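Local coordinates for protein 4-oxalocrotonate decarboxylase NahK (Pseudomonas putida, PDB 5D2K) that catalyses the metal-assisted decarboxylation of 4-oxalocrotonate, (3E)-2-oxohex-3-enedioate, to 2-oxopent-4-enoate and carbon dioxide in the breakdown of naphthalene, at residues Gly101-Cys105 against Ser106-His110; Gly133-Ile136 against Ala137-Tyr141; Phe173-Gly176 against Gly177-Ser181; Val185-Arg188 against Thr189-Val192. The protein carries 1 engineered substitution. One frame throughout, in Å; residues are numbered along the deposited sequence. Where two conformers were deposited one is given.

Contact 1 (Gly101-Cys105 against Ser106-His110); sequences GVVDC and SKLIH
Asp104 and Ser106 illustrate how a carboxylate can organise the turn that follows it. The Asp104 carboxylate bends forward over the chain, and a single oxygen, OD1, is gripped twice by the same serine: the hydroxyl OG of Ser106 donates to Asp104 OD1 at 2.8 Å, and the backbone N of Ser106 reaches Asp104 OD1 at 2.9 Å. Both donors arrive from the same face of the carboxylate, tilted well out of its plane. The trans chi1 of Asp104 (-179°) sends its carboxylate along the chain to where both donors of Ser106 can reach it, and the bond to the amide two residues on makes an Asx turn. Lys107 crosses the aspartate at about a right angle; its CG passes 4.0 Å from Asp104 OD2, while the ammonium NZ stays 5.0 Å from that oxygen, too far for a salt bridge. Apart from these polar groups, Leu108 turns back so that its CD1 meets Val103 CG1 at 3.8 Å, again roughly at right angles. Two backbone bonds of 3-10 spacing tighten the bend, Lys107 N to Asp104 O (3.2 Å) and Leu108 N to Cys105 O (3.0 Å). Were Asp104 an alanine, the amide and hydroxyl of Ser106 would probably lose their shared acceptor, and the serine side chain would be freer to turn. Strand 101-103 pairs with strand 263-268, so the bend redirects the chain from that sheet toward strand 112-121. The double grip is likely to favour the ionised carboxylate, with the lysine charge nearby adding a modest pull in the same direction.

Contact 2 (Gly133-Ile136 against Ala137-Tyr141); sequences GDVI and AAIDY
Ile139 folds back over the turn of chain that precedes it, and its side chain can be traced atom by atom. CB lies 3.6 Å from the carbonyl oxygen O of Ile136. From there CG1, anti to the carbonyl carbon of its own residue (chi1 -55°), leans against two backbone oxygens, with Val135 O at 3.5 Å and Ile136 O at a similar separation. A second bend at chi2 (-53°) carries the tip, CD1, back to Val135, where it meets the methyl CG1 at 3.8 Å, the two side chains passing at a slant. The same carbonyls are engaged by the backbone: Ala138 N donates to Val135 O and, more straightly, Ile139 N donates to Ile136 O at 3.1 Å (N-H...O angle 163°). Two waters add to the pattern. One molecule bridges Gly133 O to Ala137 N, and another donates to both Ile136 O and Ile139 O, each at 2.8 Å, so Ile136 O has a protein and a solvent partner. With an alanine at Ile139 the contacts of its CG1 and CD1 are gone, which would probably open a gap beside Val135 and leave Val135 CG1 without this neighbour. The short, weakly bonded helix at about 132-135 thus passes into strand 139-149 through a compact bend. Helix 213-225 packs against both residues, with Leu214 touching Val135 and Ile139, while Val119 of strand 112-121 meets Ile139. Just beyond, Asp140 and Tyr141 both face Val120 in a classic beta bulge, where strand 139-149 joins its antiparallel neighbour 112-121.

Contact 3 (Phe173-Gly176 against Gly177-Ser181); sequences FITG and GRMAS
Met179 approaches the flat peptide group that joins Thr175 to Gly176, its terminal methyl CE standing over one face, almost directly above Gly176 N at 4.0 Å. No ring takes part in this meeting; the Phe173 ring, further back on the strand, meets the ring of Phe236 instead, their planes about 30° apart. Beside the peptide, the same methyl rests on the side chain of Thr175, 3.9 Å from OG1 and 4.0 Å from CB. The methionine is extended beyond CG (chi2 -174°), which lets it reach back across the bend and cross the threonine at about a right angle, although it was modelled in two conformers and this describes one. Between the two residues the chain turns through Gly176 and Gly177. The positive phi of Gly177 (60°) is readily tolerated by glycine, and its N makes a weak hydrogen bond to Asp99 OD2. This is the exit of strand 170-175, whose neighbour 139-149 supplies Ile143 to touch both Thr175 and Met179. No hydrogen bond links Phe173-Gly176 with Gly177-Ser181, and the contact therefore rests on dispersion and shape, consistent with the methionine's freedom to adopt a second position.

Contact 4 (Val185-Arg188 against Thr189-Val192); sequences VDLR and TLGV
Asp186 and Thr189 carry the polar part of this bend, which shows an acidic side chain curling over the residues that follow it. The backbone N of Thr189 donates to Asp186 OD1 at 3.1 Å, steeply above the carboxylate plane (62° out of it). A chi1 of -173° holds the Asp186 carboxylate on the carbonyl side of its residue, within reach of the amides ahead. The same oxygen also takes a weak bond from Arg188 N, so OD1 collects two amides in succession. The other oxygen works through solvent: a water donates to Asp186 OD2 and also bonds Thr189 OG1, each at 2.9 Å, tying together two groups that cross at about a right angle but make no direct side-chain bond. The weak bond to Arg188 N, two residues on, has the spacing of an Asx turn, and the firmer one to Thr189 N extends the grip by a residue; the bend lies where a loop enters strand 191-196 of the mixed five-stranded sheet. Leu190 and Val192 then pair with the neighbouring strand region at Gly206 and Gly204. Contact of a methyl with a charged plane is a second kind: CG2 of Thr189 sits 3.6 Å above one face of the Arg188 guanidinium, shifted toward its rim, with NH2 of Arg188 the nearest atom. Apolar contacts are looser. Leu190 CD2 approaches Leu187 CD2 at 4.4 Å, and both leucines also touch Ile117 of strand 112-121. Closer is the CB of Leu190, 3.4 Å from the carbonyl oxygen O of Asp186, while the buried carbonyl oxygen of Leu187 has no hydrogen-bonding partner in the model.

Overall arrangement
The four contacts follow one another along the chain. Contact 1 touches none of the others, although its nearest atoms come within about 5 Å of contact 3; its centre is about 34 Å from that of contact 2, across the chain's centre. Contacts 2, 3 and 4 form a connected group: Tyr141 CB touches Ala180 O at 3.3 Å, and Ala180 CB meets Val185 CG2 at 4.0 Å in one of the two conformers of Val185. None of the four supplies the magnesium ligands Glu114, Glu116 and Glu147. The side chain of Thr175 in contact 3 is about 12 Å from the metal, and that of Leu108 in contact 1 about 13 Å from the bound 2-oxoadipate. Contacts 1 and 4 reach the same five-stranded sheet.

Contact 1 (Gly101-Cys105 against Ser106-His110)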
ATOM      1  N   GLY A 101       7.987  -5.008  16.336  1.00 13.65           N
ATOM      2  CA  GLY A 101       9.035  -4.016  16.192  1.00 13.74           C
ATOM      3  C   GLY A 101       8.684  -2.601  16.615  1.00 16.73           C
ATOM      4  O   GLY A 101       7.533  -2.278  16.908  1.00 17.31           O
ATOM      5  N   VAL A 102       9.704  -1.753  16.641  1.00 15.39           N
ATOM      6  CA  VAL A 102       9.577  -0.362  17.038  1.00 14.10           C
ATOM      7  C   VAL A 102       9.719   0.512  15.809  1.00 16.83           C
ATOM      8  O   VAL A 102      10.657   0.352  15.024  1.00 22.47           O
ATOM      9  CB  VAL A 102      10.640   0.027  18.080  1.00 18.34           C
ATOM     10  CG1 VAL A 102      10.464   1.475  18.533  1.00 20.27           C
ATOM     11  CG2 VAL A 102      10.562  -0.906  19.265  1.00 19.19           C
ATOM     12  N   VAL A 103       8.765   1.415  15.629  1.00 14.12           N
ATOM     13  CA  VAL A 103       8.772   2.338  14.500  1.00 13.18           C
ATOM     14  C   VAL A 103       9.107   3.735  14.995  1.00 14.70           C
ATOM     15  O   VAL A 103       8.437   4.248  15.891  1.00 14.01           O
ATOM     16  CB  VAL A 103       7.412   2.360  13.795  1.00 11.96           C
ATOM     17  CG1 VAL A 103       7.368   3.457  12.707  1.00 15.57           C
ATOM     18  CG2 VAL A 103       7.104   0.986  13.196  1.00 14.64           C
ATOM     19  N   ASP A 104      10.129   4.347  14.403  1.00 14.54           N
ATOM     20  CA  ASP A 104      10.563   5.684  14.794  1.00 15.81           C
ATOM     21  C   ASP A 104       9.749   6.740  14.051  1.00 15.64           C
ATOM     22  O   ASP A 104       9.950   6.969  12.856  1.00 15.97           O
ATOM     23  CB  ASP A 104      12.062   5.838  14.523  1.00 18.76           C
ATOM     24  CG  ASP A 104      12.603   7.196  14.929  1.00 19.36           C
ATOM     25  OD1 ASP A 104      11.855   8.021  15.501  1.00 19.63           O
ATOM     26  OD2 ASP A 104      13.807   7.423  14.680  1.00 28.65           O
ATOM     27  N   CYS A 105       8.824   7.375  14.766  1.00 15.03           N
ATOM     28  CA  CYS A 105       7.966   8.392  14.165  1.00 18.33           C
ATOM     29  C   CYS A 105       8.708   9.665  13.769  1.00 17.90           C
ATOM     30  O   CYS A 105       8.150  10.502  13.065  1.00 15.55           O
ATOM     31  CB  CYS A 105       6.824   8.760  15.105  1.00 19.11           C
ATOM     32  SG  CYS A 105       5.637   7.433  15.366  1.00 21.21           S
ATOM     33  N   SER A 106       9.954   9.834  14.210  1.00 16.45           N
ATOM     34  CA  SER A 106      10.683  11.040  13.829  1.00 16.61           C
ATOM     35  C   SER A 106      11.043  10.988  12.346  1.00 18.94           C
ATOM     36  O   SER A 106      11.435  11.990  11.758  1.00 18.59           O
ATOM     37  CB  SER A 106      11.946  11.233  14.683  1.00 20.44           C
ATOM     38  OG  SER A 106      12.970  10.326  14.331  1.00 22.06           O
ATOM     39  N   LYS A 107      10.896   9.812  11.744  1.00 14.65           N
ATOM     40  CA  LYS A 107      11.155   9.653  10.317  1.00 15.19           C
ATOM     41  C   LYS A 107       9.860   9.737   9.517  1.00 13.11           C
ATOM     42  O   LYS A 107       9.849   9.493   8.307  1.00 12.75           O
ATOM     43  CB  LYS A 107      11.852   8.317  10.050  1.00 14.68           C
ATOM     44  CG  LYS A 107      13.169   8.153  10.792  1.00 18.52           C
ATOM     45  CD  LYS A 107      13.905   6.899  10.343  1.00 23.23           C
ATOM     46  CE  LYS A 107      15.336   6.887  10.862  1.00 41.87           C
ATOM     47  NZ  LYS A 107      16.134   8.027  10.311  1.00 42.94           N
ATOM     48  N   LEU A 108       8.774  10.062  10.211  1.00 12.48           N
ATOM     49  CA  LEU A 108       7.441  10.094   9.624  1.00 10.01           C
ATOM     50  C   LEU A 108       6.794  11.460   9.832  1.00 14.02           C
ATOM     51  O   LEU A 108       7.153  12.198  10.755  1.00 15.49           O
ATOM     52  CB  LEU A 108       6.577   8.985  10.231  1.00 12.90           C
ATOM     53  CG  LEU A 108       7.180   7.584  10.135  1.00 12.20           C
ATOM     54  CD1 LEU A 108       6.224   6.560  10.749  1.00 13.55           C
ATOM     55  CD2 LEU A 108       7.501   7.217   8.673  1.00 14.68           C
ATOM     56  N   ILE A 109       5.837  11.792   8.974  1.00 11.91           N
ATOM     57  CA  ILE A 109       5.248  13.130   8.955  1.00 12.40           C
ATOM     58  C   ILE A 109       3.961  13.184   9.774  1.00 13.30           C
ATOM     59  O   ILE A 109       3.840  13.979  10.718  1.00 15.73           O
ATOM     60  CB  ILE A 109       4.966  13.573   7.509  1.00 11.65           C
ATOM     61  CG1 ILE A 109       6.275  13.642   6.715  1.00 11.05           C
ATOM     62  CG2 ILE A 109       4.268  14.927   7.486  1.00 13.96           C
ATOM     63  CD1 ILE A 109       6.086  13.591   5.207  1.00 14.02           C
ATOM     64  N   HIS A 110       2.998  12.337   9.416  1.00 11.48           N
ATOM     65  CA  HIS A 110       1.715  12.252  10.118  1.00 11.39           C
ATOM     66  C   HIS A 110       1.101  10.875   9.861  1.00 12.45           C
ATOM     67  O   HIS A 110       0.085  10.747   9.158  1.00 14.76           O
ATOM     68  CB  HIS A 110       0.751  13.377   9.687  1.00 14.04           C
ATOM     69  CG  HIS A 110       0.751  13.672   8.214  1.00 17.71           C
ATOM     70  ND1 HIS A 110       0.373  14.900   7.707  1.00 22.48           N
ATOM     71  CD2 HIS A 110       1.068  12.908   7.138  1.00 18.82           C
ATOM     72  CE1 HIS A 110       0.458  14.880   6.389  1.00 18.62           C
ATOM     73  NE2 HIS A 110       0.884  13.684   6.020  1.00 22.34           N
TER

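Contact 2 (Gly133-Ile136 against Ala137-Tyr141)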
ATOM      1  N   GLY A 133     -10.574 -16.073 -10.960  1.00 13.90           N
ATOM      2  CA  GLY A 133     -10.150 -17.441 -11.207  1.00 13.67           C
ATOM      3  C   GLY A 133      -8.728 -17.621 -11.722  1.00 15.24           C
ATOM      4  O   GLY A 133      -8.153 -18.695 -11.580  1.00 15.90           O
ATOM      5  N   ASP A 134      -8.168 -16.577 -12.327  1.00 11.97           N
ATOM      6  CA  ASP A 134      -6.799 -16.603 -12.836  1.00 13.13           C
ATOM      7  C   ASP A 134      -5.769 -16.473 -11.716  1.00 13.17           C
ATOM      8  O   ASP A 134      -4.616 -16.860 -11.872  1.00 15.15           O
ATOM      9  CB  ASP A 134      -6.581 -15.465 -13.846  1.00 13.84           C
ATOM     10  CG  ASP A 134      -7.396 -15.640 -15.118  1.00 21.06           C
ATOM     11  OD1 ASP A 134      -7.292 -16.712 -15.750  1.00 21.41           O
ATOM     12  OD2 ASP A 134      -8.129 -14.699 -15.496  1.00 22.37           O
ATOM     13  N   VAL A 135      -6.194 -15.905 -10.594  1.00 13.15           N
ATOM     14  CA  VAL A 135      -5.288 -15.537  -9.509  1.00 12.29           C
ATOM     15  C   VAL A 135      -5.050 -16.691  -8.538  1.00 12.08           C
ATOM     16  O   VAL A 135      -3.979 -16.821  -7.952  1.00 12.14           O
ATOM     17  CB  VAL A 135      -5.855 -14.311  -8.726  1.00 15.69           C
ATOM     18  CG1 VAL A 135      -5.111 -14.068  -7.415  1.00 20.57           C
ATOM     19  CG2 VAL A 135      -5.838 -13.057  -9.608  1.00 15.38           C
ATOM     20  N   ILE A 136      -6.066 -17.534  -8.364  1.00 10.79           N
ATOM     21  CA  ILE A 136      -6.104 -18.447  -7.222  1.00 10.43           C
ATOM     22  C   ILE A 136      -4.877 -19.351  -7.129  1.00 11.78           C
ATOM     23  O   ILE A 136      -4.210 -19.381  -6.100  1.00 11.33           O
ATOM     24  CB  ILE A 136      -7.386 -19.308  -7.251  1.00  9.72           C
ATOM     25  CG1 ILE A 136      -8.616 -18.391  -7.207  1.00 10.62           C
ATOM     26  CG2 ILE A 136      -7.394 -20.285  -6.091  1.00 12.17           C
ATOM     27  CD1 ILE A 136      -9.924 -19.096  -7.625  1.00 12.56           C
ATOM     28  N   ALA A 137      -4.554 -20.053  -8.210  1.00 11.93           N
ATOM     29  CA  ALA A 137      -3.457 -21.020  -8.170  1.00 13.69           C
ATOM     30  C   ALA A 137      -2.092 -20.341  -8.078  1.00 13.06           C
ATOM     31  O   ALA A 137      -1.102 -20.977  -7.709  1.00 16.73           O
ATOM     32  CB  ALA A 137      -3.509 -21.909  -9.384  1.00 16.82           C
ATOM     33  N   ALA A 138      -2.044 -19.060  -8.416  1.00 11.23           N
ATOM     34  CA  ALA A 138      -0.797 -18.309  -8.346  1.00 12.44           C
ATOM     35  C   ALA A 138      -0.447 -17.880  -6.915  1.00 13.55           C
ATOM     36  O   ALA A 138       0.658 -17.396  -6.679  1.00 13.33           O
ATOM     37  CB  ALA A 138      -0.869 -17.095  -9.257  1.00 14.58           C
ATOM     38  N   ILE A 139      -1.366 -18.055  -5.964  1.00 10.79           N
ATOM     39  CA  ILE A 139      -1.096 -17.670  -4.577  1.00 11.74           C
ATOM     40  C   ILE A 139      -0.349 -18.766  -3.826  1.00 13.08           C
ATOM     41  O   ILE A 139      -0.819 -19.905  -3.734  1.00 16.77           O
ATOM     42  CB  ILE A 139      -2.392 -17.346  -3.815  1.00 11.55           C
ATOM     43  CG1 ILE A 139      -3.193 -16.267  -4.558  1.00 11.00           C
ATOM     44  CG2 ILE A 139      -2.066 -16.897  -2.379  1.00 11.19           C
ATOM     45  CD1 ILE A 139      -2.387 -15.013  -4.885  1.00 10.65           C
ATOM     46  N   ASP A 140       0.806 -18.412  -3.276  1.00 10.87           N
ATOM     47  CA  ASP A 140       1.637 -19.344  -2.510  1.00  9.20           C
ATOM     48  C   ASP A 140       1.156 -19.401  -1.067  1.00 13.21           C
ATOM     49  O   ASP A 140       0.794 -20.465  -0.564  1.00 19.25           O
ATOM     50  CB  ASP A 140       3.106 -18.893  -2.592  1.00 12.10           C
ATOM     51  CG  ASP A 140       4.094 -19.994  -2.246  1.00 17.59           C
ATOM     52  OD1 ASP A 140       3.673 -21.049  -1.738  1.00 18.12           O
ATOM     53  OD2 ASP A 140       5.302 -19.778  -2.491  1.00 17.89           O
ATOM     54  N   TYR A 141       1.129 -18.252  -0.407  1.00 10.26           N
ATOM     55  CA  TYR A 141       0.642 -18.183   0.969  1.00 11.01           C
ATOM     56  C   TYR A 141       0.205 -16.755   1.305  1.00 10.43           C
ATOM     57  O   TYR A 141       0.376 -15.829   0.501  1.00 10.47           O
ATOM     58  CB  TYR A 141       1.713 -18.680   1.954  1.00 13.10           C
ATOM     59  CG  TYR A 141       3.054 -17.977   1.859  1.00 12.65           C
ATOM     60  CD1 TYR A 141       4.011 -18.378   0.927  1.00 10.78           C
ATOM     61  CD2 TYR A 141       3.371 -16.933   2.717  1.00 11.53           C
ATOM     62  CE1 TYR A 141       5.242 -17.738   0.838  1.00 11.74           C
ATOM     63  CE2 TYR A 141       4.602 -16.285   2.640  1.00 11.74           C
ATOM     64  CZ  TYR A 141       5.527 -16.696   1.699  1.00 14.21           C
ATOM     65  OH  TYR A 141       6.743 -16.054   1.625  1.00 13.45           O
TER
HETATM   66  O   HOH W   1      -6.035 -20.252 -10.815  1.00 14.58           O
HETATM   67  O   HOH W   2      -3.121 -21.365  -4.487  1.00 20.43           O

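Contact 3 (Phe173-Gly176 against Gly177-Ser181)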
ATOM      1  N   PHE A 173       5.700  -1.111   6.415  1.00  8.05           N
ATOM      2  CA  PHE A 173       4.738  -2.197   6.574  1.00 10.49           C
ATOM      3  C   PHE A 173       5.289  -3.207   7.569  1.00 10.16           C
ATOM      4  O   PHE A 173       6.497  -3.421   7.658  1.00  9.32           O
ATOM      5  CB  PHE A 173       4.397  -2.855   5.223  1.00  9.66           C
ATOM      6  CG  PHE A 173       5.532  -3.615   4.588  1.00 10.96           C
ATOM      7  CD1 PHE A 173       6.451  -2.976   3.755  1.00  8.66           C
ATOM      8  CD2 PHE A 173       5.671  -4.981   4.802  1.00 10.30           C
ATOM      9  CE1 PHE A 173       7.492  -3.690   3.168  1.00  9.38           C
ATOM     10  CE2 PHE A 173       6.705  -5.698   4.219  1.00 11.49           C
ATOM     11  CZ  PHE A 173       7.620  -5.060   3.401  1.00 10.70           C
ATOM     12  N   ILE A 174       4.374  -3.804   8.328  1.00  9.50           N
ATOM     13  CA  ILE A 174       4.714  -4.733   9.410  1.00  9.74           C
ATOM     14  C   ILE A 174       4.052  -6.087   9.161  1.00 10.95           C
ATOM     15  O   ILE A 174       2.826  -6.178   9.159  1.00 10.63           O
ATOM     16  CB  ILE A 174       4.241  -4.201  10.791  1.00 10.46           C
ATOM     17  CG1 ILE A 174       4.597  -2.721  10.974  1.00 13.75           C
ATOM     18  CG2 ILE A 174       4.805  -5.063  11.924  1.00  9.74           C
ATOM     19  CD1 ILE A 174       3.598  -1.926  11.833  1.00 12.22           C
ATOM     20  N   THR A 175       4.841  -7.137   8.954  1.00 10.23           N
ATOM     21  CA  THR A 175       4.269  -8.471   8.769  1.00  9.94           C
ATOM     22  C   THR A 175       4.282  -9.217  10.094  1.00 12.22           C
ATOM     23  O   THR A 175       5.133  -8.961  10.959  1.00 14.95           O
ATOM     24  CB  THR A 175       5.025  -9.306   7.715  1.00 12.80           C
ATOM     25  OG1 THR A 175       6.385  -9.493   8.128  1.00 15.05           O
ATOM     26  CG2 THR A 175       4.983  -8.629   6.344  1.00 14.08           C
ATOM     27  N   GLY A 176       3.338 -10.129  10.280  1.00 10.86           N
ATOM     28  CA  GLY A 176       3.320 -10.891  11.509  1.00 11.71           C
ATOM     29  C   GLY A 176       2.261 -11.970  11.512  1.00 14.34           C
ATOM     30  O   GLY A 176       1.754 -12.349  10.457  1.00 11.91           O
ATOM     31  N   GLY A 177       1.944 -12.466  12.703  1.00 13.00           N
ATOM     32  CA  GLY A 177       0.985 -13.542  12.868  1.00 16.00           C
ATOM     33  C   GLY A 177       1.405 -14.808  12.143  1.00 14.39           C
ATOM     34  O   GLY A 177       2.589 -15.070  11.945  1.00 18.10           O
ATOM     35  N   ARG A 178       0.419 -15.599  11.732  1.00 12.04           N
ATOM     36  CA  ARG A 178       0.676 -16.874  11.065  1.00 13.02           C
ATOM     37  C   ARG A 178       0.532 -16.784   9.543  1.00 13.94           C
ATOM     38  O   ARG A 178      -0.495 -16.311   9.050  1.00 17.74           O
ATOM     39  CB  ARG A 178      -0.266 -17.938  11.641  1.00 16.94           C
ATOM     40  CG  ARG A 178      -0.169 -18.036  13.164  1.00 23.83           C
ATOM     41  CD  ARG A 178      -1.302 -18.848  13.788  1.00 34.13           C
ATOM     42  NE  ARG A 178      -1.182 -20.275  13.510  1.00 38.42           N
ATOM     43  CZ  ARG A 178      -0.722 -21.172  14.376  1.00 36.77           C
ATOM     44  NH1 ARG A 178      -0.335 -20.789  15.589  1.00 32.40           N
ATOM     45  NH2 ARG A 178      -0.654 -22.451  14.031  1.00 34.27           N
ATOM     46  N   MET A 179       1.541 -17.271   8.820  0.53 15.25           N
ATOM     47  CA  MET A 179       1.646 -17.084   7.369  0.53 17.06           C
ATOM     48  C   MET A 179       1.350 -18.374   6.600  0.53 18.97           C
ATOM     49  O   MET A 179       2.270 -19.124   6.265  0.53 21.21           O
ATOM     50  CB  MET A 179       3.042 -16.555   7.007  0.53 14.25           C
ATOM     51  CG  MET A 179       3.428 -15.243   7.717  0.53 12.21           C
ATOM     52  SD  MET A 179       4.993 -14.460   7.225  0.53 14.62           S
ATOM     53  CE  MET A 179       5.141 -13.185   8.480  0.53 16.83           C
ATOM     54  N   ALA A 180       0.069 -18.616   6.307  1.00 16.59           N
ATOM     55  CA  ALA A 180      -0.386 -19.923   5.838  1.00 18.79           C
ATOM     56  C   ALA A 180      -0.813 -20.020   4.370  1.00 14.20           C
ATOM     57  O   ALA A 180      -1.090 -19.027   3.708  1.00 12.45           O
ATOM     58  CB  ALA A 180      -1.535 -20.371   6.710  1.00 20.34           C
ATOM     59  N   SER A 181      -0.872 -21.254   3.880  1.00 17.01           N
ATOM     60  CA  SER A 181      -1.361 -21.548   2.534  1.00 15.43           C
ATOM     61  C   SER A 181      -2.775 -21.035   2.308  1.00 16.28           C
ATOM     62  O   SER A 181      -3.598 -21.033   3.214  1.00 15.88           O
ATOM     63  CB  SER A 181      -1.323 -23.057   2.283  1.00 20.35           C
ATOM     64  OG  SER A 181       0.005 -23.543   2.365  1.00 31.33           O
TER

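Contact 4 (Val185-Arg188 against Thr189-Val192)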
ATOM      1  N   VAL A 185      -7.067 -20.697   4.509  1.00 16.03           N
ATOM      2  CA  VAL A 185      -7.551 -19.385   4.935  0.72 17.56           C
ATOM      3  C   VAL A 185      -8.625 -18.842   3.992  1.00 18.89           C
ATOM      4  O   VAL A 185      -8.394 -18.713   2.783  1.00 24.20           O
ATOM      5  CB  VAL A 185      -6.403 -18.347   5.002  0.72 17.66           C
ATOM      6  CG1 VAL A 185      -6.884 -17.063   5.690  0.72 19.44           C
ATOM      7  CG2 VAL A 185      -5.179 -18.922   5.721  0.72 17.98           C
ATOM      8  N   ASP A 186      -9.784 -18.508   4.542  1.00 14.88           N
ATOM      9  CA  ASP A 186     -10.836 -17.869   3.763  1.00 12.69           C
ATOM     10  C   ASP A 186     -10.618 -16.361   3.808  1.00 13.83           C
ATOM     11  O   ASP A 186     -10.914 -15.716   4.814  1.00 14.95           O
ATOM     12  CB  ASP A 186     -12.215 -18.245   4.315  1.00 13.23           C
ATOM     13  CG  ASP A 186     -13.364 -17.747   3.442  1.00 15.85           C
ATOM     14  OD1 ASP A 186     -13.259 -16.659   2.839  1.00 15.94           O
ATOM     15  OD2 ASP A 186     -14.395 -18.454   3.367  1.00 19.41           O
ATOM     16  N   LEU A 187     -10.086 -15.797   2.731  1.00 11.94           N
ATOM     17  CA  LEU A 187      -9.765 -14.370   2.733  1.00 11.68           C
ATOM     18  C   LEU A 187     -11.001 -13.487   2.682  1.00 13.19           C
ATOM     19  O   LEU A 187     -10.933 -12.305   3.020  1.00 13.70           O
ATOM     20  CB  LEU A 187      -8.845 -14.029   1.559  1.00 10.77           C
ATOM     21  CG  LEU A 187      -7.478 -14.708   1.627  1.00 11.08           C
ATOM     22  CD1 LEU A 187      -6.624 -14.294   0.431  1.00 15.50           C
ATOM     23  CD2 LEU A 187      -6.766 -14.387   2.948  1.00 16.40           C
ATOM     24  N   ARG A 188     -12.130 -14.051   2.255  1.00 12.56           N
ATOM     25  CA  ARG A 188     -13.365 -13.269   2.188  1.00 11.11           C
ATOM     26  C   ARG A 188     -13.956 -13.048   3.577  1.00 11.42           C
ATOM     27  O   ARG A 188     -14.430 -11.948   3.897  1.00 13.72           O
ATOM     28  CB  ARG A 188     -14.392 -13.964   1.282  1.00 13.58           C
ATOM     29  CG  ARG A 188     -15.671 -13.158   1.087  1.00 15.24           C
ATOM     30  CD  ARG A 188     -16.680 -13.929   0.235  1.00 15.33           C
ATOM     31  NE  ARG A 188     -17.137 -15.155   0.883  1.00 14.86           N
ATOM     32  CZ  ARG A 188     -18.252 -15.251   1.603  1.00 18.43           C
ATOM     33  NH1 ARG A 188     -19.014 -14.184   1.796  1.00 18.49           N
ATOM     34  NH2 ARG A 188     -18.600 -16.412   2.137  1.00 18.47           N
ATOM     35  N   THR A 189     -13.907 -14.087   4.404  1.00 12.62           N
ATOM     36  CA  THR A 189     -14.539 -14.025   5.714  1.00 11.39           C
ATOM     37  C   THR A 189     -13.549 -13.769   6.851  1.00 12.76           C
ATOM     38  O   THR A 189     -13.938 -13.726   8.010  1.00 12.19           O
ATOM     39  CB  THR A 189     -15.326 -15.320   6.019  1.00 12.20           C
ATOM     40  OG1 THR A 189     -14.426 -16.435   6.111  1.00 14.35           O
ATOM     41  CG2 THR A 189     -16.360 -15.582   4.917  1.00 15.46           C
ATOM     42  N   LEU A 190     -12.276 -13.586   6.505  1.00 11.71           N
ATOM     43  CA  LEU A 190     -11.229 -13.321   7.491  1.00 11.47           C
ATOM     44  C   LEU A 190     -11.549 -12.088   8.315  1.00 11.10           C
ATOM     45  O   LEU A 190     -11.630 -10.997   7.769  1.00 10.54           O
ATOM     46  CB  LEU A 190      -9.882 -13.134   6.788  1.00 11.09           C
ATOM     47  CG  LEU A 190      -8.687 -12.822   7.692  1.00 12.54           C
ATOM     48  CD1 LEU A 190      -8.381 -13.996   8.607  1.00 13.55           C
ATOM     49  CD2 LEU A 190      -7.474 -12.470   6.835  1.00 15.12           C
ATOM     50  N   GLY A 191     -11.757 -12.265   9.617  1.00 10.32           N
ATOM     51  CA  GLY A 191     -12.015 -11.133  10.490  1.00 12.04           C
ATOM     52  C   GLY A 191     -10.735 -10.510  11.009  1.00 11.37           C
ATOM     53  O   GLY A 191      -9.774 -11.214  11.327  1.00 13.23           O
ATOM     54  N   VAL A 192     -10.717  -9.179  11.074  1.00  9.64           N
ATOM     55  CA  VAL A 192      -9.551  -8.439  11.531  0.60 10.61           C
ATOM     56  C   VAL A 192      -9.958  -7.406  12.586  1.00 11.01           C
ATOM     57  O   VAL A 192     -10.898  -6.649  12.374  1.00 12.82           O
ATOM     58  CB  VAL A 192      -8.855  -7.752  10.342  0.60 12.99           C
ATOM     59  CG1 VAL A 192      -7.574  -7.125  10.778  0.60 12.76           C
ATOM     60  CG2 VAL A 192      -8.583  -8.758   9.224  0.60 12.24           C
TER
HETATM   61  O   HOH W   3     -15.207 -19.236   6.042  1.00 35.57           O